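Local coordinates for serine-rich secreted cell wall anchored (LPXTG-motif ) protein (Lactobacillus reuteri ATCC 53608, PDB 5NXK), which probably acts as a cell-wall-anchored adhesin, its beta-solenoid binding region taking part in contacts between the gut bacterium and its host, at residues T80-S85 against T106-T111; A119-L124 against V165-N170; R251-L256 against N282-G287. All blocks are in the same frame, centred on the assembly; numbering follows the deposited sequence.

Contact 1. Residues T80-S85 against T106-T111; sequences TLYNTS and TAYGGT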
# COMPACT_ATOMS: atom_id res chain seq x y z
N THR A 80 11.23 10.42 -4.64
CA THR A 80 10.19 10.94 -3.78
C THR A 80 8.92 11.07 -4.60
O THR A 80 8.95 11.62 -5.70
CB THR A 80 10.59 12.28 -3.18
OG1 THR A 80 11.81 12.11 -2.46
CG2 THR A 80 9.51 12.80 -2.24
N LEU A 81 7.81 10.55 -4.09
CA LEU A 81 6.59 10.58 -4.88
C LEU A 81 5.51 11.37 -4.16
O LEU A 81 5.22 11.11 -2.99
CB LEU A 81 6.10 9.16 -5.16
CG LEU A 81 7.14 8.18 -5.72
CD1 LEU A 81 6.54 6.78 -5.80
CD2 LEU A 81 7.65 8.62 -7.09
N TYR A 82 4.90 12.33 -4.85
CA TYR A 82 3.81 13.12 -4.28
C TYR A 82 2.54 12.90 -5.08
O TYR A 82 2.60 12.78 -6.30
CB TYR A 82 4.12 14.63 -4.28
CG TYR A 82 5.40 15.05 -3.59
CD1 TYR A 82 6.62 15.04 -4.26
CD2 TYR A 82 5.37 15.49 -2.27
CE1 TYR A 82 7.79 15.45 -3.62
CE2 TYR A 82 6.53 15.90 -1.62
CZ TYR A 82 7.73 15.88 -2.30
OH TYR A 82 8.88 16.29 -1.65
N ASN A 83 1.39 12.88 -4.41
CA ASN A 83 0.14 12.84 -5.15
C ASN A 83 -1.01 13.45 -4.37
O ASN A 83 -1.06 13.33 -3.14
CB ASN A 83 -0.21 11.39 -5.55
CG ASN A 83 -0.63 10.57 -4.35
OD1 ASN A 83 0.22 10.09 -3.59
ND2 ASN A 83 -1.95 10.41 -4.17
N THR A 84 -1.95 14.06 -5.08
CA THR A 84 -3.14 14.62 -4.45
C THR A 84 -4.34 13.72 -4.66
O THR A 84 -5.34 13.81 -3.94
CB THR A 84 -3.47 16.01 -5.00
OG1 THR A 84 -3.70 15.90 -6.41
CG2 THR A 84 -2.30 16.96 -4.77
N SER A 85 -4.24 12.84 -5.66
CA SER A 85 -5.36 11.99 -6.05
C SER A 85 -5.76 11.02 -4.96
O SER A 85 -4.90 10.38 -4.34
CB SER A 85 -5.03 11.21 -7.31
OG SER A 85 -6.12 10.37 -7.67
N THR A 106 10.49 7.60 -0.86
CA THR A 106 9.80 8.41 0.12
C THR A 106 8.52 8.92 -0.54
O THR A 106 8.59 9.44 -1.64
CB THR A 106 10.70 9.58 0.60
OG1 THR A 106 11.90 9.04 1.15
CG2 THR A 106 10.00 10.42 1.65
N ALA A 107 7.37 8.79 0.11
CA ALA A 107 6.13 9.18 -0.55
C ALA A 107 5.24 10.05 0.32
O ALA A 107 5.17 9.87 1.54
CB ALA A 107 5.34 7.94 -1.00
N TYR A 108 4.53 10.97 -0.33
CA TYR A 108 3.57 11.82 0.35
C TYR A 108 2.27 11.81 -0.42
O TYR A 108 2.26 11.97 -1.63
CB TYR A 108 4.11 13.26 0.47
CG TYR A 108 5.40 13.35 1.25
CD1 TYR A 108 6.63 13.15 0.63
CD2 TYR A 108 5.40 13.63 2.62
CE1 TYR A 108 7.81 13.23 1.33
CE2 TYR A 108 6.57 13.71 3.34
CZ TYR A 108 7.78 13.50 2.69
OH TYR A 108 8.96 13.57 3.39
N GLY A 109 1.15 11.64 0.29
CA GLY A 109 -0.15 11.65 -0.36
C GLY A 109 -1.21 11.45 0.69
O GLY A 109 -0.89 11.27 1.86
N GLY A 110 -2.48 11.51 0.29
CA GLY A 110 -3.56 11.15 1.20
C GLY A 110 -3.70 9.65 1.13
O GLY A 110 -3.37 8.92 2.08
N THR A 111 -4.23 9.19 0.01
CA THR A 111 -4.12 7.78 -0.37
C THR A 111 -2.94 7.66 -1.33
O THR A 111 -2.93 8.32 -2.36
CB THR A 111 -5.40 7.28 -1.01
OG1 THR A 111 -6.46 7.40 -0.05
CG2 THR A 111 -5.26 5.81 -1.48
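Thr80 lies beside Thr106 where two successive coils of the beta-solenoid stack as parallel strands in strict register. The two threonines share a first torsion and point the same way, and such beta-branched residues suit an extended backbone. The methyl CG2 of Thr80 reaches on to the edge of the Tyr108 ring, in its plane, 4.0 Å from CE1. Leu81 faces the solenoid interior, where its CB sits 4.4 Å from Ala107 CB; the small alanine also touches Leu132 of the following coil. The backbone of Leu81 both donates and accepts, N to Thr106 O and O from Tyr108 N, each at 2.8 Å. Tyr82 returns to the threonine face. Its CG stands anti to the carbonyl carbon (chi1 -56°), as in Tyr108, which lays the rings side by side with planes 14° apart. They are displaced, so little of one lies over the other (centroids 5.3 Å apart), and the closest approach is Tyr82 CE2 to Tyr108 CD1, 3.6 Å. Tyr138 also meets the Tyr82 ring; broad, flat tyrosines suit this partly exposed face, where rings can lie alongside one another. Asn83 ends the strand with its amide turned inward, over Gly109, whose lack of a side chain leaves room for OD1, 3.6 Å from Gly109 CA. Asn83 ND2 donates to Thr111 O at 2.9 Å, a bond close to the asparagine's amide plane.

Contact 2. Residues A119-L124 against V165-N170; sequences AGVKTL and VSNAIN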
# COMPACT_ATOMS: atom_id res chain seq x y z
N ALA A 119 -10.68 -7.67 -9.41
CA ALA A 119 -10.01 -8.12 -10.63
C ALA A 119 -8.78 -8.97 -10.32
O ALA A 119 -8.77 -9.77 -9.37
CB ALA A 119 -9.63 -6.92 -11.49
N GLY A 120 -7.73 -8.78 -11.11
CA GLY A 120 -6.53 -9.58 -10.96
C GLY A 120 -5.71 -9.25 -9.73
O GLY A 120 -6.00 -8.26 -9.02
N VAL A 121 -4.67 -10.04 -9.49
CA VAL A 121 -3.87 -9.91 -8.27
C VAL A 121 -3.12 -8.58 -8.23
O VAL A 121 -2.37 -8.26 -9.15
CB VAL A 121 -2.86 -11.07 -8.13
CG1 VAL A 121 -1.96 -10.88 -6.90
CG2 VAL A 121 -3.60 -12.40 -8.06
N LYS A 122 -3.35 -7.83 -7.15
CA LYS A 122 -2.70 -6.53 -6.94
C LYS A 122 -1.71 -6.60 -5.78
O LYS A 122 -2.09 -6.87 -4.63
CB LYS A 122 -3.74 -5.44 -6.66
CG LYS A 122 -4.90 -5.44 -7.63
CD LYS A 122 -4.41 -5.24 -9.06
CE LYS A 122 -5.57 -4.90 -10.01
NZ LYS A 122 -5.13 -4.95 -11.44
N THR A 123 -0.45 -6.33 -6.10
CA THR A 123 0.65 -6.47 -5.16
C THR A 123 1.48 -5.19 -5.06
O THR A 123 1.89 -4.62 -6.08
CB THR A 123 1.58 -7.64 -5.58
OG1 THR A 123 0.81 -8.84 -5.71
CG2 THR A 123 2.67 -7.86 -4.55
N LEU A 124 1.76 -4.77 -3.83
CA LEU A 124 2.70 -3.69 -3.56
C LEU A 124 3.88 -4.23 -2.77
O LEU A 124 3.72 -4.70 -1.64
CB LEU A 124 2.03 -2.55 -2.80
CG LEU A 124 2.95 -1.42 -2.31
CD1 LEU A 124 3.54 -0.66 -3.51
CD2 LEU A 124 2.19 -0.46 -1.40
N VAL A 165 -4.69 -1.61 -1.36
CA VAL A 165 -4.04 -2.56 -2.23
C VAL A 165 -4.74 -3.89 -2.03
O VAL A 165 -4.74 -4.43 -0.93
CB VAL A 165 -2.54 -2.70 -1.91
CG1 VAL A 165 -1.90 -3.78 -2.80
CG2 VAL A 165 -1.83 -1.36 -2.06
N SER A 166 -5.34 -4.41 -3.10
CA SER A 166 -6.29 -5.49 -2.91
C SER A 166 -5.71 -6.75 -2.26
O SER A 166 -6.30 -7.30 -1.33
CB SER A 166 -6.93 -5.85 -4.25
OG SER A 166 -7.99 -6.76 -4.06
N ASN A 167 -4.57 -7.22 -2.76
CA ASN A 167 -4.15 -8.59 -2.42
C ASN A 167 -2.90 -8.77 -1.59
O ASN A 167 -2.83 -9.68 -0.77
CB ASN A 167 -3.98 -9.40 -3.69
CG ASN A 167 -5.23 -9.39 -4.53
OD1 ASN A 167 -5.28 -8.73 -5.56
ND2 ASN A 167 -6.28 -10.08 -4.06
N ALA A 168 -1.87 -7.96 -1.84
CA ALA A 168 -0.65 -8.17 -1.06
C ALA A 168 0.18 -6.92 -0.85
O ALA A 168 0.39 -6.15 -1.78
CB ALA A 168 0.20 -9.25 -1.71
N ILE A 169 0.62 -6.71 0.38
CA ILE A 169 1.68 -5.73 0.63
C ILE A 169 2.83 -6.49 1.29
O ILE A 169 2.67 -7.07 2.37
CB ILE A 169 1.19 -4.58 1.51
CG1 ILE A 169 0.06 -3.81 0.82
CG2 ILE A 169 2.32 -3.61 1.82
CD1 ILE A 169 -0.54 -2.76 1.72
N ASN A 170 3.97 -6.51 0.62
CA ASN A 170 5.10 -7.29 1.11
C ASN A 170 6.23 -6.36 1.50
O ASN A 170 6.74 -5.63 0.67
CB ASN A 170 5.61 -8.26 0.04
CG ASN A 170 4.54 -9.22 -0.44
OD1 ASN A 170 3.88 -9.89 0.36
ND2 ASN A 170 4.35 -9.29 -1.77
O HOH W 1 -7.12 -11.24 -7.13
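Where a turn leads into a parallel strand pair of the beta-solenoid, the side chain of Asn167 ties it to the backbone of the neighbouring coil. Its OD1 accepts from Lys122 N at 2.7 Å, almost straight at the hydrogen (169°), with the donor tilted 17° from the carbonyl plane. A chi1 of -56° puts CG beside the backbone N, carrying the amide across Val121, whose CG1 touches Asn167 CB. Asparagine suits this place: OD1 stands in for a backbone carbonyl just ahead of the regular pairing, while ND2 donates to Ile200 O. Lys122 O is gripped by two donors, Asn167 N at 3.1 Å and Ala168 N at 3.0 Å, both in the carbonyl plane. Then Leu124 N donates to Ala168 O, and Leu124 O accepts from Asn170 N. On one face Thr123 CG2 meets the small Ala168 CB at 4.0 Å and Asn170 ND2 at 3.5 Å; Thr204 holds Asn170 OD1, and Asn125 its ND2. On the interior face the Val165 side chain crosses that of Leu124 at about a right angle, CG2 4.1 Å from Leu124 CB, and Ile169 CG1 flanks the same carbon. The Lys122 stem rests on Ser166 CB before its ammonium group reaches a salt bridge with Asp98. Strand 97-102 adjoins Thr123 and Leu124, while Leu190 and Met188 of strand 186-191 pack on Ile169.

Contact 3. Residues R251-L256 against N282-G287; sequences RIIPQL and NFRVAG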
# COMPACT_ATOMS: atom_id res chain seq x y z
N ARG A 251 -7.20 -5.76 11.87
CA ARG A 251 -8.62 -6.00 11.92
C ARG A 251 -9.08 -6.96 10.83
O ARG A 251 -8.88 -6.70 9.66
CB ARG A 251 -9.37 -4.69 11.80
CG ARG A 251 -10.88 -4.78 11.75
CD ARG A 251 -11.34 -3.59 12.57
NE ARG A 251 -12.75 -3.30 12.48
CZ ARG A 251 -13.46 -2.77 13.47
NH1 ARG A 251 -12.89 -2.50 14.64
NH2 ARG A 251 -14.75 -2.52 13.28
N ILE A 252 -9.69 -8.08 11.24
CA ILE A 252 -10.27 -9.01 10.30
C ILE A 252 -11.74 -9.23 10.65
O ILE A 252 -12.08 -10.11 11.43
CB ILE A 252 -9.55 -10.35 10.30
CG1 ILE A 252 -8.03 -10.12 10.24
CG2 ILE A 252 -10.03 -11.21 9.11
CD1 ILE A 252 -7.21 -11.38 10.29
N ILE A 253 -12.58 -8.40 10.06
CA ILE A 253 -14.02 -8.45 10.27
C ILE A 253 -14.70 -8.33 8.90
O ILE A 253 -14.45 -7.37 8.17
CB ILE A 253 -14.51 -7.31 11.22
CG1 ILE A 253 -13.93 -7.50 12.63
CG2 ILE A 253 -16.03 -7.27 11.28
CD1 ILE A 253 -14.33 -6.36 13.62
N PRO A 254 -15.52 -9.32 8.53
CA PRO A 254 -16.12 -9.29 7.19
C PRO A 254 -16.97 -8.03 6.95
O PRO A 254 -17.63 -7.55 7.87
CB PRO A 254 -16.99 -10.55 7.15
CG PRO A 254 -16.34 -11.49 8.18
CD PRO A 254 -15.83 -10.57 9.26
N GLN A 255 -16.90 -7.50 5.73
CA GLN A 255 -17.63 -6.29 5.35
C GLN A 255 -19.15 -6.51 5.29
O GLN A 255 -19.93 -5.57 5.43
CB GLN A 255 -17.13 -5.78 4.00
CG GLN A 255 -15.77 -5.12 4.08
CD GLN A 255 -15.85 -3.68 4.58
OE1 GLN A 255 -15.76 -3.43 5.79
NE2 GLN A 255 -15.97 -2.73 3.65
N LEU A 256 -19.54 -7.77 5.05
CA LEU A 256 -20.95 -8.15 4.87
C LEU A 256 -21.24 -9.49 5.55
O LEU A 256 -20.32 -10.24 5.86
CB LEU A 256 -21.30 -8.26 3.39
CG LEU A 256 -21.05 -7.04 2.51
CD1 LEU A 256 -21.23 -7.45 1.07
CD2 LEU A 256 -21.97 -5.89 2.88
N ASN A 282 -5.58 -5.51 19.86
CA ASN A 282 -4.41 -5.50 18.98
C ASN A 282 -4.67 -6.35 17.73
O ASN A 282 -4.45 -5.89 16.60
CB ASN A 282 -3.18 -6.01 19.73
CG ASN A 282 -2.94 -5.23 21.01
OD1 ASN A 282 -3.33 -5.66 22.10
ND2 ASN A 282 -2.32 -4.07 20.89
N PHE A 283 -5.14 -7.58 17.92
CA PHE A 283 -5.60 -8.40 16.80
C PHE A 283 -7.11 -8.55 16.98
O PHE A 283 -7.58 -9.21 17.90
CB PHE A 283 -4.92 -9.79 16.77
CG PHE A 283 -3.43 -9.75 16.53
CD1 PHE A 283 -2.87 -8.89 15.60
CD2 PHE A 283 -2.59 -10.61 17.23
CE1 PHE A 283 -1.50 -8.89 15.37
CE2 PHE A 283 -1.21 -10.61 17.00
CZ PHE A 283 -0.67 -9.76 16.08
N ARG A 284 -7.88 -7.89 16.12
CA ARG A 284 -9.33 -7.88 16.26
C ARG A 284 -9.94 -8.75 15.18
O ARG A 284 -9.88 -8.41 14.00
CB ARG A 284 -9.89 -6.46 16.13
CG ARG A 284 -11.42 -6.35 16.17
CD ARG A 284 -12.00 -6.80 17.51
NE ARG A 284 -13.46 -6.68 17.53
CZ ARG A 284 -14.29 -7.51 18.16
NH1 ARG A 284 -13.82 -8.52 18.89
NH2 ARG A 284 -15.60 -7.30 18.10
N VAL A 285 -10.49 -9.89 15.59
CA VAL A 285 -11.10 -10.80 14.62
C VAL A 285 -12.51 -11.14 15.08
O VAL A 285 -12.70 -11.59 16.21
CB VAL A 285 -10.28 -12.08 14.43
CG1 VAL A 285 -10.93 -12.95 13.36
CG2 VAL A 285 -8.84 -11.74 14.04
N ALA A 286 -13.51 -10.92 14.23
CA ALA A 286 -14.89 -11.18 14.65
C ALA A 286 -15.74 -11.53 13.43
O ALA A 286 -15.35 -11.24 12.30
CB ALA A 286 -15.47 -9.95 15.38
N GLY A 287 -16.87 -12.18 13.67
CA GLY A 287 -17.73 -12.62 12.57
C GLY A 287 -17.31 -13.99 12.06
O GLY A 287 -16.55 -14.70 12.73
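The guanidinium of Arg251 approaches the stem of Arg284 across the strand pair, NH1 of Arg251 lying 4.4 Å from CG of Arg284. Each guanidinium has a methyl of its own segment over one face, displaced from the centre of the group: Ile253 CD1 3.5 Å above the plane of Arg251, and Ala286 CB 3.7 Å above that of Arg284. Ile253 also joins the segments, its CD1 reaching obliquely to Arg284 CG at 3.9 Å while its CG1 sits 4.0 Å from Ala286 CB. With CG anti to the backbone N (chi1 176°), the Arg284 stem runs forward along its strand and brings the guanidinium over Ala286. Arginine suits this face because its long stem can pack while the guanidinium reaches acidic partners, Asp156 and Asp248 for Arg251, which probably ease the nearness of two like charges. On the other face Ile252 and Val285 run side by side, CB to CG2 4.1 Å, adding apolar bulk next to strand 289-295. Ile252 N donates to Arg284 O at 2.8 Å, and Ile252 O accepts from Ala286 N at 3.2 Å. Pro254, lacking an N-H, ends this pairing, and Gly287 adopts a positive phi suited to glycine. Short parallel pairing between stacked coils, giving way to a turn, is characteristic of the beta-solenoid.

All three contacts join neighbouring coils of one right-handed pectate-lyase-like solenoid, and they follow one another along the chain, each closing before the next opens. They sample different sheets: contact 1 lies in the one containing strands 79-83 and 105-109, contact 2 in that of strands 122-127 and 168-171, and contact 3 in the short one of strands 248-252 and 283-285. Contact 2 comes between the others along the chain; its centre is 19 Å from each, and nearest atoms are about 7 Å from contact 1 and about 11 Å from contact 3. Contacts 1 and 3, with centres 28 Å apart, occupy opposite sides of the chain's centre. None touches another.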